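Local coordinates for carbohydrate kinase, FGGY (Rhodospirillum rubrum, PDB 3IFR), which probably phosphorylates D-xylulose, as expected of a xylulose kinase of the FGGY carbohydrate kinase family, at residues S249-G254 / L453-V458. Numbering follows the deposited sequence.
Sequences SALAAG and LGWDDV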
loop_
_atom_site.group_PDB
_atom_site.type_symbol
_atom_site.label_atom_id
_atom_site.label_comp_id
_atom_site.label_asym_id
_atom_site.label_seq_id
_atom_site.Cartn_x
_atom_site.Cartn_y
_atom_site.Cartn_z
ATOM N N SER A 249 1.532 5.471 -4.871
ATOM C CA SER A 249 2.935 5.064 -4.886
ATOM C C SER A 249 3.244 4.235 -6.126
ATOM O O SER A 249 4.283 4.422 -6.750
ATOM C CB SER A 249 3.329 4.292 -3.634
ATOM O OG SER A 249 3.996 5.148 -2.740
ATOM N N ALA A 250 2.351 3.322 -6.503
ATOM C CA ALA A 250 2.621 2.528 -7.708
ATOM C C ALA A 250 2.735 3.461 -8.931
ATOM O O ALA A 250 3.708 3.430 -9.658
ATOM C CB ALA A 250 1.573 1.467 -7.920
ATOM N N LEU A 251 1.745 4.302 -9.133
ATOM C CA LEU A 251 1.791 5.336 -10.176
ATOM C C LEU A 251 3.112 6.104 -10.214
ATOM O O LEU A 251 3.728 6.234 -11.237
ATOM C CB LEU A 251 0.666 6.336 -9.924
ATOM C CG LEU A 251 0.578 7.398 -11.008
ATOM C CD1 LEU A 251 0.417 6.715 -12.365
ATOM C CD2 LEU A 251 -0.564 8.387 -10.705
ATOM N N ALA A 252 3.546 6.622 -9.085
ATOM C CA ALA A 252 4.805 7.383 -9.023
ATOM C C ALA A 252 5.969 6.533 -9.420
ATOM O O ALA A 252 6.960 7.037 -9.961
ATOM C CB ALA A 252 5.029 7.972 -7.597
ATOM N N ALA A 253 5.895 5.245 -9.143
ATOM C CA ALA A 253 6.977 4.373 -9.578
ATOM C C ALA A 253 6.866 4.047 -11.076
ATOM O O ALA A 253 7.683 3.324 -11.621
ATOM C CB ALA A 253 7.068 3.101 -8.717
ATOM N N GLY A 254 5.861 4.601 -11.734
ATOM C CA GLY A 254 5.660 4.352 -13.149
ATOM C C GLY A 254 4.907 3.087 -13.489
ATOM O O GLY A 254 5.118 2.515 -14.544
ATOM N N LEU A 453 0.448 16.167 -20.724
ATOM C CA LEU A 453 1.108 15.088 -20.042
ATOM C C LEU A 453 0.354 13.816 -19.987
ATOM O O LEU A 453 -0.813 13.817 -19.868
ATOM C CB LEU A 453 1.441 15.496 -18.626
ATOM C CG LEU A 453 2.351 16.691 -18.541
ATOM C CD1 LEU A 453 2.007 17.464 -17.365
ATOM C CD2 LEU A 453 3.756 16.214 -18.504
ATOM N N GLY A 454 1.050 12.713 -20.067
ATOM C CA GLY A 454 0.436 11.424 -19.832
ATOM C C GLY A 454 0.733 10.874 -18.460
ATOM O O GLY A 454 1.577 11.383 -17.797
ATOM N N TRP A 455 0.036 9.825 -18.054
ATOM C CA TRP A 455 0.235 9.181 -16.771
ATOM C C TRP A 455 1.657 8.667 -16.622
ATOM O O TRP A 455 2.333 8.882 -15.660
ATOM C CB TRP A 455 -0.799 8.070 -16.566
ATOM C CG TRP A 455 -2.195 8.552 -16.433
ATOM C CD1 TRP A 455 -3.091 8.632 -17.400
ATOM C CD2 TRP A 455 -2.838 9.046 -15.259
ATOM N NE1 TRP A 455 -4.247 9.128 -16.949
ATOM C CE2 TRP A 455 -4.125 9.404 -15.625
ATOM C CE3 TRP A 455 -2.449 9.217 -13.934
ATOM C CZ2 TRP A 455 -5.027 9.934 -14.732
ATOM C CZ3 TRP A 455 -3.336 9.700 -13.066
ATOM C CH2 TRP A 455 -4.615 10.069 -13.460
ATOM N N ASP A 456 2.058 7.898 -17.596
ATOM C CA ASP A 456 3.346 7.836 -18.192
ATOM C C ASP A 456 4.434 8.771 -17.646
ATOM O O ASP A 456 5.521 8.380 -17.307
ATOM C CB ASP A 456 3.073 8.231 -19.631
ATOM C CG ASP A 456 3.872 7.492 -20.575
ATOM O OD1 ASP A 456 3.848 6.275 -20.581
ATOM O OD2 ASP A 456 4.561 8.163 -21.325
ATOM N N ASP A 457 4.113 10.040 -17.587
ATOM C CA ASP A 457 5.112 11.029 -17.356
ATOM C C ASP A 457 5.538 11.242 -15.922
ATOM O O ASP A 457 6.507 11.909 -15.660
ATOM C CB ASP A 457 4.708 12.285 -18.068
ATOM C CG ASP A 457 4.952 12.181 -19.491
ATOM O OD1 ASP A 457 6.105 11.972 -19.822
ATOM O OD2 ASP A 457 4.015 12.255 -20.281
ATOM N N VAL A 458 4.823 10.619 -15.008
ATOM C CA VAL A 458 5.074 10.737 -13.611
ATOM C C VAL A 458 6.532 10.509 -13.276
ATOM O O VAL A 458 7.044 11.019 -12.329
ATOM C CB VAL A 458 4.232 9.745 -12.835
ATOM C CG1 VAL A 458 4.667 8.350 -13.102
ATOM C CG2 VAL A 458 4.285 10.014 -11.424
#
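The C-terminal end of helix 245-252, where a Schellman motif closes it, packs through L251, A252 and G254 against W455 and V458 of the 3-10 turn that precedes strand 463-468. V458 is the centre of the contact: its side chain leaves the backbone toward the helix, and both methyls reach the end of the last turn. CG2 lies 3.6 Å from A252 CA. CG1, set between the backbone N and the carbonyl carbon (chi1 68°), is modelled 3.0 Å from L251 O, closer than normal packing and doubtful in its detail at this resolution; it also touches G254 CA. L251 O accepts a hydrogen bond from G254 N (2.7 Å) in the Schellman motif. G254 has a positive phi, and a side chain there would jam against the preceding carbonyl, which accounts for glycine. Beside this, L251 reaches out with CG anti to its own N (chi1 -176°), bringing CD2 to the edge of the W455 indole, near the ring plane and 3.8 Å from CE3. An alanine in place of V458 would lose both outer methyls and would probably open a gap over A252 and the helix end, with L251 and W455 left to carry most of the contact. The turn is braced internally by D457, whose OD2 accepts a bond from G454 N through its anti lone pair (3.0 Å, 158°). Helix 437-448 backs the contact, V439 touching A252, and W443 lying against V458 and giving its NE1 hydrogen to G454 O. With no hydrogen bond between the segments, apolar packing joins a Schellman-capped helix end to a 3-10 turn before an edge strand of the second sheet, within the two-domain actin-like ATPase fold of FGGY kinases.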